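Importin subunit beta-1 (Saccharomyces cerevisiae, PDB 5OWU) carries proteins into the nucleus together with importin alpha, the adaptor that recognises the classical nuclear localization signal of the cargo. Local coordinates at residues 56-61 with 109-114; 254-259 with 315-320; 332-337 with 383-388; 604-609 with 617-622. All coordinates share one frame; numbering follows the deposited sequence. Where two conformers were deposited one is given.

Contact 1: residues 56-61 with 109-114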
loop_
_atom_site.group_PDB
_atom_site.type_symbol
_atom_site.label_atom_id
_atom_site.label_comp_id
_atom_site.label_asym_id
_atom_site.label_seq_id
_atom_site.Cartn_x
_atom_site.Cartn_y
_atom_site.Cartn_z
ATOM N N GLU A 56 -32.838 -2.702 15.582
ATOM C CA GLU A 56 -31.647 -3.420 15.153
ATOM C C GLU A 56 -31.993 -4.609 14.274
ATOM O O GLU A 56 -31.219 -4.958 13.377
ATOM C CB GLU A 56 -30.850 -3.879 16.365
ATOM C CG GLU A 56 -30.141 -2.756 17.066
ATOM C CD GLU A 56 -29.453 -3.236 18.307
ATOM O OE1 GLU A 56 -28.626 -4.163 18.196
ATOM O OE2 GLU A 56 -29.751 -2.696 19.387
ATOM N N GLY A 57 -33.136 -5.252 14.526
ATOM C CA GLY A 57 -33.569 -6.346 13.671
ATOM C C GLY A 57 -33.958 -5.880 12.282
ATOM O O GLY A 57 -33.710 -6.577 11.297
ATOM N N ARG A 58 -34.578 -4.699 12.184
ATOM C CA ARG A 58 -34.942 -4.146 10.881
ATOM C C ARG A 58 -33.698 -3.767 10.081
ATOM O O ARG A 58 -33.567 -4.102 8.889
ATOM C CB ARG A 58 -35.847 -2.929 11.085
ATOM C CG ARG A 58 -37.099 -3.205 11.931
ATOM C CD ARG A 58 -37.823 -1.920 12.314
ATOM N NE ARG A 58 -38.217 -1.144 11.145
ATOM C CZ ARG A 58 -38.811 0.047 11.190
ATOM N NH1 ARG A 58 -39.093 0.615 12.351
ATOM N NH2 ARG A 58 -39.120 0.677 10.064
ATOM N N ILE A 59 -32.772 -3.061 10.731
ATOM C CA ILE A 59 -31.495 -2.734 10.106
ATOM C C ILE A 59 -30.784 -4.007 9.668
ATOM O O ILE A 59 -30.267 -4.100 8.545
ATOM C CB ILE A 59 -30.646 -1.897 11.084
ATOM C CG1 ILE A 59 -31.321 -0.543 11.326
ATOM C CG2 ILE A 59 -29.225 -1.689 10.559
ATOM C CD1 ILE A 59 -31.089 0.035 12.713
ATOM N N LEU A 60 -30.778 -5.022 10.534
ATOM C CA LEU A 60 -30.125 -6.282 10.200
ATOM C C LEU A 60 -30.786 -6.948 8.997
ATOM O O LEU A 60 -30.100 -7.493 8.127
ATOM C CB LEU A 60 -30.148 -7.213 11.410
ATOM C CG LEU A 60 -29.627 -8.631 11.191
ATOM C CD1 LEU A 60 -28.138 -8.639 10.919
ATOM C CD2 LEU A 60 -29.960 -9.509 12.396
ATOM N N ALA A 61 -32.116 -6.918 8.925
ATOM C CA ALA A 61 -32.804 -7.472 7.762
ATOM C C ALA A 61 -32.281 -6.846 6.476
ATOM O O ALA A 61 -31.864 -7.553 5.537
ATOM C CB ALA A 61 -34.309 -7.236 7.882
ATOM N N PRO A 109 -33.128 7.817 11.046
ATOM C CA PRO A 109 -32.001 7.825 10.090
ATOM C C PRO A 109 -31.288 6.493 9.936
ATOM O O PRO A 109 -30.663 6.265 8.891
ATOM C CB PRO A 109 -31.057 8.902 10.660
ATOM C CG PRO A 109 -31.427 9.046 12.079
ATOM C CD PRO A 109 -32.904 8.763 12.154
ATOM N N ARG A 110 -31.339 5.609 10.937
ATOM C CA ARG A 110 -30.700 4.303 10.800
ATOM C C ARG A 110 -31.470 3.414 9.827
ATOM O O ARG A 110 -30.869 2.656 9.047
ATOM C CB ARG A 110 -30.597 3.626 12.164
ATOM C CG ARG A 110 -29.626 4.298 13.126
ATOM C CD ARG A 110 -29.187 3.330 14.218
ATOM N NE ARG A 110 -30.089 3.332 15.355
ATOM C CZ ARG A 110 -30.239 2.314 16.198
ATOM N NH1 ARG A 110 -29.564 1.181 16.032
ATOM N NH2 ARG A 110 -31.082 2.428 17.207
ATOM N N ILE A 111 -32.803 3.492 9.868
ATOM C CA ILE A 111 -33.631 2.796 8.888
ATOM C C ILE A 111 -33.336 3.334 7.499
ATOM O O ILE A 111 -33.149 2.573 6.541
ATOM C CB ILE A 111 -35.124 2.954 9.240
ATOM C CG1 ILE A 111 -35.457 2.256 10.562
ATOM C CG2 ILE A 111 -36.020 2.431 8.102
ATOM C CD1 ILE A 111 -35.289 0.746 10.544
ATOM N N ALA A 112 -33.279 4.666 7.381
ATOM C CA ALA A 112 -33.029 5.307 6.097
ATOM C C ALA A 112 -31.674 4.906 5.523
ATOM O O ALA A 112 -31.550 4.655 4.321
ATOM C CB ALA A 112 -33.113 6.824 6.264
ATOM N N ASN A 113 -30.644 4.855 6.366
ATOM C CA ASN A 113 -29.314 4.448 5.913
ATOM C C ASN A 113 -29.309 2.996 5.434
ATOM O O ASN A 113 -28.805 2.683 4.341
ATOM C CB ASN A 113 -28.304 4.645 7.047
ATOM C CG ASN A 113 -26.863 4.550 6.572
ATOM O OD1 ASN A 113 -26.496 5.123 5.552
ATOM N ND2 ASN A 113 -26.043 3.822 7.311
ATOM N N ALA A 114 -29.855 2.082 6.245
ATOM C CA ALA A 114 -29.910 0.683 5.812
ATOM C C ALA A 114 -30.663 0.554 4.494
ATOM O O ALA A 114 -30.224 -0.149 3.567
ATOM C CB ALA A 114 -30.569 -0.171 6.890
HETATM O O HOH W 1 -30.293 0.117 18.875
#

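Contact 2: residues 254-259 with 315-320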
loop_
_atom_site.group_PDB
_atom_site.type_symbol
_atom_site.label_atom_id
_atom_site.label_comp_id
_atom_site.label_asym_id
_atom_site.label_seq_id
_atom_site.Cartn_x
_atom_site.Cartn_y
_atom_site.Cartn_z
ATOM N N LEU A 254 -8.553 12.487 -11.434
ATOM C CA LEU A 254 -9.211 11.694 -12.474
ATOM C C LEU A 254 -9.310 12.406 -13.819
ATOM O O LEU A 254 -9.240 11.764 -14.872
ATOM C CB LEU A 254 -10.620 11.311 -12.023
ATOM C CG LEU A 254 -10.739 10.222 -10.965
ATOM C CD1 LEU A 254 -12.206 10.041 -10.608
ATOM C CD2 LEU A 254 -10.139 8.917 -11.472
ATOM N N TYR A 255 -9.498 13.715 -13.806
ATOM C CA TYR A 255 -9.751 14.500 -15.004
ATOM C C TYR A 255 -8.746 15.636 -15.131
ATOM O O TYR A 255 -9.088 16.724 -15.589
ATOM C CB TYR A 255 -11.181 15.039 -14.993
ATOM C CG TYR A 255 -12.218 13.941 -14.942
ATOM C CD1 TYR A 255 -12.457 13.141 -16.052
ATOM C CD2 TYR A 255 -12.950 13.695 -13.785
ATOM C CE1 TYR A 255 -13.394 12.123 -16.016
ATOM C CE2 TYR A 255 -13.901 12.672 -13.742
ATOM C CZ TYR A 255 -14.111 11.894 -14.862
ATOM O OH TYR A 255 -15.041 10.883 -14.846
ATOM N N TYR A 256 -7.505 15.390 -14.704
ATOM C CA TYR A 256 -6.408 16.335 -14.892
ATOM C C TYR A 256 -6.466 16.979 -16.275
ATOM O O TYR A 256 -6.336 18.201 -16.401
ATOM C CB TYR A 256 -5.058 15.630 -14.688
ATOM C CG TYR A 256 -3.856 16.543 -14.828
ATOM C CD1 TYR A 256 -3.352 17.245 -13.737
ATOM C CD2 TYR A 256 -3.226 16.704 -16.057
ATOM C CE1 TYR A 256 -2.244 18.090 -13.874
ATOM C CE2 TYR A 256 -2.129 17.534 -16.199
ATOM C CZ TYR A 256 -1.639 18.225 -15.109
ATOM O OH TYR A 256 -0.543 19.053 -15.277
ATOM N N THR A 257 -6.696 16.171 -17.314
ATOM C CA THR A 257 -6.581 16.659 -18.685
ATOM C C THR A 257 -7.519 17.825 -18.977
ATOM O O THR A 257 -7.278 18.570 -19.933
ATOM C CB THR A 257 -6.849 15.517 -19.676
ATOM O OG1 THR A 257 -6.487 15.928 -21.001
ATOM C CG2 THR A 257 -8.314 15.095 -19.660
ATOM N N PHE A 258 -8.571 18.006 -18.180
ATOM C CA PHE A 258 -9.554 19.061 -18.403
ATOM C C PHE A 258 -9.390 20.255 -17.465
ATOM O O PHE A 258 -10.232 21.159 -17.487
ATOM C CB PHE A 258 -10.974 18.504 -18.245
ATOM C CG PHE A 258 -11.330 17.429 -19.229
ATOM C CD1 PHE A 258 -11.481 17.724 -20.576
ATOM C CD2 PHE A 258 -11.557 16.132 -18.801
ATOM C CE1 PHE A 258 -11.827 16.734 -21.484
ATOM C CE2 PHE A 258 -11.907 15.138 -19.701
ATOM C CZ PHE A 258 -12.045 15.438 -21.041
ATOM N N MET A 259 -8.340 20.295 -16.650
ATOM C CA MET A 259 -8.284 21.281 -15.575
ATOM C C MET A 259 -7.626 22.610 -15.946
ATOM O O MET A 259 -7.710 23.559 -15.157
ATOM C CB MET A 259 -7.546 20.689 -14.377
ATOM C CG MET A 259 -8.329 19.578 -13.682
ATOM S SD MET A 259 -9.884 20.154 -12.964
ATOM C CE MET A 259 -11.076 19.638 -14.207
ATOM N N TYR A 315 0.488 20.019 -17.811
ATOM C CA TYR A 315 0.319 21.458 -17.940
ATOM C C TYR A 315 1.258 22.241 -17.035
ATOM O O TYR A 315 1.261 23.475 -17.096
ATOM C CB TYR A 315 -1.130 21.848 -17.635
ATOM C CG TYR A 315 -2.132 21.212 -18.565
ATOM C CD1 TYR A 315 -2.067 21.418 -19.938
ATOM C CD2 TYR A 315 -3.151 20.414 -18.072
ATOM C CE1 TYR A 315 -2.987 20.831 -20.798
ATOM C CE2 TYR A 315 -4.077 19.827 -18.919
ATOM C CZ TYR A 315 -3.989 20.038 -20.281
ATOM O OH TYR A 315 -4.909 19.449 -21.120
ATOM N N ASN A 316 2.039 21.562 -16.188
ATOM C CA ASN A 316 3.059 22.220 -15.376
ATOM C C ASN A 316 2.443 23.271 -14.456
ATOM O O ASN A 316 2.962 24.380 -14.317
ATOM C CB ASN A 316 4.143 22.841 -16.263
ATOM C CG ASN A 316 4.921 21.800 -17.049
ATOM O OD1 ASN A 316 5.407 20.821 -16.484
ATOM N ND2 ASN A 316 5.028 21.996 -18.356
ATOM N N PHE A 317 1.322 22.916 -13.826
ATOM C CA PHE A 317 0.672 23.816 -12.874
ATOM C C PHE A 317 1.611 24.191 -11.733
ATOM O O PHE A 317 1.723 25.366 -11.361
ATOM C CB PHE A 317 -0.587 23.154 -12.303
ATOM C CG PHE A 317 -1.694 22.955 -13.308
ATOM C CD1 PHE A 317 -2.070 23.980 -14.164
ATOM C CD2 PHE A 317 -2.371 21.745 -13.379
ATOM C CE1 PHE A 317 -3.092 23.796 -15.079
ATOM C CE2 PHE A 317 -3.393 21.554 -14.295
ATOM C CZ PHE A 317 -3.755 22.586 -15.145
ATOM N N ALA A 318 2.259 23.191 -11.130
ATOM C CA ALA A 318 3.111 23.441 -9.975
ATOM C C ALA A 318 4.301 24.310 -10.359
ATOM O O ALA A 318 4.582 25.321 -9.707
ATOM C CB ALA A 318 3.580 22.116 -9.374
ATOM N N LEU A 319 4.999 23.935 -11.433
ATOM C CA LEU A 319 6.176 24.686 -11.861
ATOM C C LEU A 319 5.852 26.167 -12.028
ATOM O O LEU A 319 6.533 27.031 -11.470
ATOM C CB LEU A 319 6.714 24.098 -13.165
ATOM C CG LEU A 319 8.027 24.686 -13.684
ATOM C CD1 LEU A 319 9.155 24.361 -12.737
ATOM C CD2 LEU A 319 8.346 24.170 -15.076
ATOM N N SER A 320 4.786 26.472 -12.773
ATOM C CA SER A 320 4.428 27.858 -13.053
ATOM C C SER A 320 4.048 28.620 -11.791
ATOM O O SER A 320 4.214 29.841 -11.736
ATOM C CB SER A 320 3.260 27.906 -14.036
ATOM O OG SER A 320 3.544 27.182 -15.222
#

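Contact 3: residues 332-337 with 383-388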
loop_
_atom_site.group_PDB
_atom_site.type_symbol
_atom_site.label_atom_id
_atom_site.label_comp_id
_atom_site.label_asym_id
_atom_site.label_seq_id
_atom_site.Cartn_x
_atom_site.Cartn_y
_atom_site.Cartn_z
ATOM N N LEU A 332 3.280 28.070 6.357
ATOM C CA LEU A 332 2.531 27.083 7.121
ATOM C C LEU A 332 3.438 26.214 7.976
ATOM O O LEU A 332 2.966 25.616 8.949
ATOM C CB LEU A 332 1.702 26.196 6.192
ATOM C CG LEU A 332 0.542 26.872 5.461
ATOM C CD1 LEU A 332 -0.098 25.893 4.479
ATOM C CD2 LEU A 332 -0.496 27.405 6.446
ATOM N N LEU A 333 4.727 26.128 7.642
ATOM C CA LEU A 333 5.620 25.298 8.449
ATOM C C LEU A 333 5.741 25.757 9.901
ATOM O O LEU A 333 6.146 24.956 10.755
ATOM C CB LEU A 333 7.016 25.253 7.821
ATOM C CG LEU A 333 7.103 24.606 6.437
ATOM C CD1 LEU A 333 8.525 24.679 5.917
ATOM C CD2 LEU A 333 6.626 23.159 6.483
ATOM N N THR A 334 5.411 27.013 10.218
ATOM C CA THR A 334 5.568 27.517 11.579
ATOM C C THR A 334 4.329 27.293 12.441
ATOM O O THR A 334 4.203 27.915 13.502
ATOM C CB THR A 334 5.918 29.006 11.571
ATOM O OG1 THR A 334 4.874 29.746 10.925
ATOM C CG2 THR A 334 7.238 29.237 10.860
ATOM N N ARG A 335 3.421 26.419 12.018
ATOM C CA ARG A 335 2.239 26.079 12.798
ATOM C C ARG A 335 2.365 24.689 13.421
ATOM O O ARG A 335 1.410 23.914 13.449
ATOM C CB ARG A 335 0.983 26.178 11.933
ATOM C CG ARG A 335 0.761 27.554 11.339
ATOM C CD ARG A 335 -0.570 27.627 10.607
ATOM N NE ARG A 335 -0.726 28.864 9.840
ATOM C CZ ARG A 335 -1.847 29.222 9.221
ATOM N NH1 ARG A 335 -2.922 28.442 9.272
ATOM N NH2 ARG A 335 -1.896 30.355 8.541
ATOM N N GLN A 336 3.550 24.361 13.936
ATOM C CA GLN A 336 3.724 23.115 14.665
ATOM C C GLN A 336 2.956 23.169 15.991
ATOM O O GLN A 336 2.377 24.190 16.367
ATOM C CB GLN A 336 5.204 22.843 14.938
ATOM C CG GLN A 336 6.162 23.169 13.788
ATOM C CD GLN A 336 6.722 24.579 13.873
ATOM O OE1 GLN A 336 6.020 25.514 14.258
ATOM N NE2 GLN A 336 7.992 24.739 13.514
ATOM N N ASN A 337 2.973 22.054 16.713
ATOM C CA ASN A 337 2.330 21.962 18.021
ATOM C C ASN A 337 3.326 22.303 19.125
ATOM O O ASN A 337 4.463 21.818 19.109
ATOM C CB ASN A 337 1.770 20.553 18.228
ATOM C CG ASN A 337 1.078 20.019 16.991
ATOM O OD1 ASN A 337 0.389 20.758 16.285
ATOM N ND2 ASN A 337 1.272 18.736 16.711
ATOM N N TRP A 383 11.761 29.268 18.232
ATOM C CA TRP A 383 12.084 27.895 17.860
ATOM C C TRP A 383 11.258 27.432 16.671
ATOM O O TRP A 383 11.731 26.623 15.866
ATOM C CB TRP A 383 11.878 26.944 19.048
ATOM C CG TRP A 383 10.438 26.687 19.423
ATOM C CD1 TRP A 383 9.718 27.322 20.397
ATOM C CD2 TRP A 383 9.556 25.717 18.845
ATOM N NE1 TRP A 383 8.444 26.807 20.458
ATOM C CE2 TRP A 383 8.318 25.822 19.516
ATOM C CE3 TRP A 383 9.688 24.774 17.822
ATOM C CZ2 TRP A 383 7.225 25.023 19.194
ATOM C CZ3 TRP A 383 8.598 23.979 17.506
ATOM C CH2 TRP A 383 7.384 24.108 18.191
ATOM N N ARG A 384 10.032 27.939 16.534
ATOM C CA ARG A 384 9.186 27.521 15.418
ATOM C C ARG A 384 9.817 27.888 14.081
ATOM O O ARG A 384 9.698 27.143 13.099
ATOM C CB ARG A 384 7.805 28.159 15.540
ATOM C CG ARG A 384 6.987 27.671 16.721
ATOM C CD ARG A 384 5.695 28.468 16.798
ATOM N NE ARG A 384 4.696 27.876 17.685
ATOM C CZ ARG A 384 3.909 26.858 17.354
ATOM N NH1 ARG A 384 4.008 26.286 16.162
ATOM N NH2 ARG A 384 3.021 26.403 18.221
ATOM N N ASN A 385 10.501 29.033 14.026
ATOM C CA ASN A 385 11.105 29.480 12.778
ATOM C C ASN A 385 12.377 28.704 12.453
ATOM O O ASN A 385 12.619 28.369 11.289
ATOM C CB ASN A 385 11.377 30.979 12.852
ATOM C CG ASN A 385 10.095 31.794 12.893
ATOM O OD1 ASN A 385 9.459 31.915 13.935
ATOM N ND2 ASN A 385 9.704 32.338 11.754
ATOM N N ARG A 386 13.194 28.386 13.456
ATOM C CA ARG A 386 14.376 27.567 13.197
ATOM C C ARG A 386 13.981 26.153 12.772
ATOM O O ARG A 386 14.541 25.601 11.808
ATOM C CB ARG A 386 15.268 27.534 14.436
ATOM C CG ARG A 386 15.636 28.919 14.984
ATOM C CD ARG A 386 16.805 28.867 15.965
ATOM N NE ARG A 386 16.497 28.118 17.180
ATOM C CZ ARG A 386 15.791 28.599 18.197
ATOM N NH1 ARG A 386 15.292 29.829 18.144
ATOM N NH2 ARG A 386 15.566 27.846 19.262
ATOM N N GLU A 387 13.012 25.554 13.473
ATOM C CA GLU A 387 12.537 24.229 13.085
ATOM C C GLU A 387 11.983 24.255 11.668
ATOM O O GLU A 387 12.292 23.381 10.849
ATOM C CB GLU A 387 11.478 23.735 14.074
ATOM C CG GLU A 387 11.148 22.244 13.948
ATOM C CD GLU A 387 10.185 21.927 12.811
ATOM O OE1 GLU A 387 9.491 22.851 12.334
ATOM O OE2 GLU A 387 10.118 20.745 12.399
ATOM N N ALA A 388 11.170 25.268 11.355
ATOM C CA ALA A 388 10.672 25.423 9.992
ATOM C C ALA A 388 11.819 25.515 8.993
ATOM O O ALA A 388 11.747 24.945 7.899
ATOM C CB ALA A 388 9.778 26.662 9.899
HETATM O O HOH W 2 7.722 22.821 10.257
#

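Contact 4: residues 604-609 with 617-622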
loop_
_atom_site.group_PDB
_atom_site.type_symbol
_atom_site.label_atom_id
_atom_site.label_comp_id
_atom_site.label_asym_id
_atom_site.label_seq_id
_atom_site.Cartn_x
_atom_site.Cartn_y
_atom_site.Cartn_z
ATOM N N ARG A 604 14.992 -22.499 24.444
ATOM C CA ARG A 604 14.426 -21.907 25.648
ATOM C C ARG A 604 13.380 -20.866 25.280
ATOM O O ARG A 604 12.251 -20.890 25.790
ATOM C CB ARG A 604 15.536 -21.314 26.518
ATOM C CG ARG A 604 16.326 -22.377 27.275
ATOM C CD ARG A 604 17.587 -21.816 27.898
ATOM N NE ARG A 604 17.305 -20.710 28.805
ATOM C CZ ARG A 604 18.233 -19.910 29.318
ATOM N NH1 ARG A 604 19.512 -20.085 29.011
ATOM N NH2 ARG A 604 17.883 -18.923 30.132
ATOM N N LEU A 605 13.709 -19.991 24.325
ATOM C CA LEU A 605 12.743 -18.991 23.893
ATOM C C LEU A 605 11.486 -19.646 23.345
ATOM O O LEU A 605 10.377 -19.132 23.530
ATOM C CB LEU A 605 13.374 -18.075 22.846
ATOM C CG LEU A 605 14.435 -17.126 23.396
ATOM C CD1 LEU A 605 15.231 -16.513 22.257
ATOM C CD2 LEU A 605 13.791 -16.038 24.242
ATOM N N LEU A 606 11.638 -20.784 22.661
ATOM C CA LEU A 606 10.477 -21.463 22.099
ATOM C C LEU A 606 9.636 -22.130 23.178
ATOM O O LEU A 606 8.425 -22.297 22.997
ATOM C CB LEU A 606 10.916 -22.499 21.061
ATOM C CG LEU A 606 11.456 -21.991 19.720
ATOM C CD1 LEU A 606 11.855 -23.158 18.836
ATOM C CD2 LEU A 606 10.444 -21.108 18.994
ATOM N N GLU A 607 10.247 -22.518 24.299
ATOM C CA GLU A 607 9.488 -23.165 25.362
ATOM C C GLU A 607 8.911 -22.175 26.361
ATOM O O GLU A 607 8.137 -22.579 27.236
ATOM C CB GLU A 607 10.363 -24.187 26.098
ATOM C CG GLU A 607 10.496 -25.513 25.371
ATOM C CD GLU A 607 9.154 -26.200 25.139
ATOM O OE1 GLU A 607 8.139 -25.752 25.714
ATOM O OE2 GLU A 607 9.110 -27.180 24.364
ATOM N N LYS A 608 9.267 -20.900 26.246
ATOM C CA LYS A 608 8.682 -19.870 27.088
ATOM C C LYS A 608 7.166 -19.852 26.956
ATOM O O LYS A 608 6.607 -20.162 25.902
ATOM C CB LYS A 608 9.226 -18.499 26.693
ATOM C CG LYS A 608 10.316 -17.976 27.594
ATOM C CD LYS A 608 10.850 -16.640 27.110
ATOM C CE LYS A 608 9.750 -15.645 26.714
ATOM N NZ LYS A 608 10.312 -14.334 26.302
ATOM N N LYS A 609 6.497 -19.457 28.034
ATOM C CA LYS A 609 5.095 -19.090 27.923
ATOM C C LYS A 609 4.967 -17.827 27.077
ATOM O O LYS A 609 5.828 -16.942 27.107
ATOM C CB LYS A 609 4.474 -18.863 29.302
ATOM C CG LYS A 609 3.007 -18.447 29.224
ATOM C CD LYS A 609 2.331 -18.359 30.581
ATOM C CE LYS A 609 0.875 -17.923 30.415
ATOM N NZ LYS A 609 0.091 -18.894 29.599
ATOM N N ASP A 617 10.470 -14.499 15.099
ATOM C CA ASP A 617 11.853 -14.032 15.072
ATOM C C ASP A 617 12.829 -15.126 15.495
ATOM O O ASP A 617 13.969 -15.169 15.002
ATOM C CB ASP A 617 11.986 -12.805 15.967
ATOM C CG ASP A 617 11.107 -11.657 15.498
ATOM O OD1 ASP A 617 11.089 -11.381 14.279
ATOM O OD2 ASP A 617 10.416 -11.055 16.340
ATOM N N VAL A 618 12.401 -16.027 16.383
ATOM C CA VAL A 618 13.249 -17.156 16.748
ATOM C C VAL A 618 13.449 -18.065 15.548
ATOM O O VAL A 618 14.555 -18.549 15.296
ATOM C CB VAL A 618 12.651 -17.927 17.938
ATOM C CG1 VAL A 618 13.490 -19.161 18.245
ATOM C CG2 VAL A 618 12.559 -17.034 19.168
ATOM N N PHE A 619 12.382 -18.320 14.798
ATOM C CA PHE A 619 12.487 -19.152 13.608
ATOM C C PHE A 619 13.381 -18.502 12.566
ATOM O O PHE A 619 14.136 -19.191 11.877
ATOM C CB PHE A 619 11.097 -19.416 13.032
ATOM C CG PHE A 619 10.472 -20.679 13.534
ATOM C CD1 PHE A 619 10.070 -20.793 14.853
ATOM C CD2 PHE A 619 10.291 -21.756 12.686
ATOM C CE1 PHE A 619 9.498 -21.971 15.317
ATOM C CE2 PHE A 619 9.716 -22.925 13.140
ATOM C CZ PHE A 619 9.321 -23.033 14.458
ATOM N N TYR A 620 13.297 -17.175 12.422
ATOM C CA TYR A 620 14.203 -16.477 11.514
ATOM C C TYR A 620 15.656 -16.700 11.918
ATOM O O TYR A 620 16.521 -16.947 11.063
ATOM C CB TYR A 620 13.873 -14.979 11.488
ATOM C CG TYR A 620 12.734 -14.600 10.557
ATOM C CD1 TYR A 620 12.728 -15.014 9.229
ATOM C CD2 TYR A 620 11.667 -13.828 11.003
ATOM C CE1 TYR A 620 11.696 -14.671 8.374
ATOM C CE2 TYR A 620 10.627 -13.481 10.152
ATOM C CZ TYR A 620 10.647 -13.909 8.841
ATOM O OH TYR A 620 9.621 -13.573 7.990
ATOM N N ALA A 621 15.947 -16.640 13.221
ATOM C CA ALA A 621 17.330 -16.825 13.652
ATOM C C ALA A 621 17.768 -18.282 13.514
ATOM O O ALA A 621 18.924 -18.564 13.168
ATOM C CB ALA A 621 17.496 -16.348 15.092
ATOM N N ILE A 622 16.863 -19.221 13.788
ATOM C CA ILE A 622 17.181 -20.633 13.603
ATOM C C ILE A 622 17.465 -20.907 12.135
ATOM O O ILE A 622 18.419 -21.609 11.788
ATOM C CB ILE A 622 16.037 -21.515 14.136
ATOM C CG1 ILE A 622 15.955 -21.398 15.664
ATOM C CG2 ILE A 622 16.230 -22.969 13.704
ATOM C CD1 ILE A 622 14.791 -22.126 16.276
#

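Contact 1: residues 56-61 with 109-114
Ile111 CD1 lies over one face of the Arg58 guanidinium, 3.5 Å from NE and set toward the rim of the plane. NE also donates to the carbonyl of Leu48, a bond likely to hold the flat group in place; the bend at chi3 (58°) turns it across the isoleucine. The Arg110 guanidinium meets Glu56 at its edge, where CG of the glutamate stands 4.1 Å from NH1. The two charges do not touch: a water donates to Glu56 OE2 and accepts from Arg110 NH2 at 3.0 Å, a bridge suited to long polar chains at the surface. Between the two arginines lies Ile59, whose CD1 packs on Arg110 CB at 3.7 Å, the two side chains crossing at about a right angle. Its CG1 approaches Ile111 CD1, and its CG2 rests 4.2 Å from Ala114 CB. The small alanine suits the place where the backbones come nearest, with the CA atoms of Ile59 and Ala114 5.7 Å apart. The axes of the two segments run nearly parallel (11°), and the contact joins helix 55-67 of HEAT 2 to helix 109-126 of HEAT 3, the side-by-side stacking of equivalent helices typical of a HEAT-repeat solenoid.

Contact 2: residues 254-259 with 315-320
Tyr315 donates both hydrogen bonds of the contact, one from its backbone N and one from its hydroxyl. The N meets Tyr256 OH at 2.9 Å, lying in the plane of that ring at its edge, while Tyr315 OH reaches Thr257 O at 2.8 Å, tilted 23° from the carbonyl plane. Tyrosine suits both places, since each ring spans the gap and ends in a hydroxyl. Tyr256 OH also bonds Glu297, whose carboxylate receives the N-H of Phe317 as well. Among the aromatic contacts, the tyrosine rings are near parallel (17°) but slid apart, touching at CE2 of Tyr256 and CD2 of Tyr315, 3.6 Å apart. With CG anti to the backbone N (chi1 -179°), Tyr256 reaches out to both rings, and its CE1 meets Phe317 CE2 at 3.7 Å with the planes oblique. An aromatic side chain of another protein chain meets Phe317 edge-to-face. Other apolar packing is slight: Met259 CB lies 4.2 Å from Phe317 CE2. The whole is an aromatic cluster joining the turn after helix 238-255 to the start of helix 317-332, within a HEAT-repeat array.

Contact 3: residues 332-337 with 383-388
Gln336 and Arg384 exchange hydrogen bonds through both backbone and side chain. Arg384, extended from CG to NE, grips Gln336 O end-on with two nitrogens, NH1 at 2.7 Å and NH2 at 3.0 Å; the oxygen lies in the guanidinium plane, although both donors stand above the carbonyl plane on the same face. NH1 adds weak bonds to Thr334 O and to Gln336 OE1. The glutamine amide bonds back to the helix: NE2 donates to Arg384 O at 3.0 Å, in the carbonyl plane on a lone pair, and to Glu387 OE1 at 2.7 Å, nearly straight at 165°. A bend at chi2 (92°) folds the amide back to the helix, where its two N-H groups find separate acceptors. Arg384 O is shared with the helical N-H of Ala388. Glu387 OE1 takes a further bond from a water that also serves Leu333 O, while its OE2 bonds Thr430. Cut back to an alanine, Arg384 would probably leave Gln336 O without NH1 and NH2 as its donors, and the loop freer to move. Beside this network, the small Ala388 lets Leu333 CB and Thr334 CG2 approach its CB, each to 3.7 Å. The loop after helix 317-332 thus lies against the first turns of helix 383-395, with helix 347-362 packed on Leu333 and helix 425-442 on Trp383 and Glu387.

Contact 4: residues 604-609 with 617-622
The last turn of helix 595-607 faces the early part of helix 615-629, with the CA atoms of Leu605 and Val618 nearest at 7.4 Å. Val618 stands before both leucines, one branch for each: CG1, anti to its own nitrogen (chi1 176°), meets Leu606 CD2 at 3.7 Å, and CG2 lies 3.9 Å from Leu605 CB. A branched, compact valine fits here because its two methyls fork from CB and serve neighbours in succession on the facing helix. This is the apolar interface of a helical hairpin, the two helices of HEAT 14 packing together behind a short connection. Leu606 spreads its own methyls too: CD2 approaches Phe619 CE1 at 3.9 Å, while CD1 reaches Ile622 CD1 tip to tip at 4.0 Å. With an alanine at Leu606, both methyls would be lost, which is likely to open a gap between Val618, Phe619 and Ile622. Helix 637-649 continues this buried layer, Tyr643 touching Leu606 and Phe640 meeting Phe619, and Leu577 of helix 563-586 packs on Val618.

The four contacts follow in series along an all-helical chain, each closing before the next opens. Contact 1 joins HEAT 2 to HEAT 3, contact 2 connects the turn after HEAT 6 with the turn into HEAT 8 and its first helix, contact 3 links HEAT 8 to HEAT 9, and contact 4 lies within HEAT 14. Contacts 2 and 3 are the closest pair, centres about 30 Å apart, and helix 317-332 runs from one to the other. Contacts 2 and 4 lie on opposite sides of the chain's centre, their centres about 54 Å apart. None touches another, as expected in a solenoid, where cohesion comes from local packing within and between nearby repeats, not one central core.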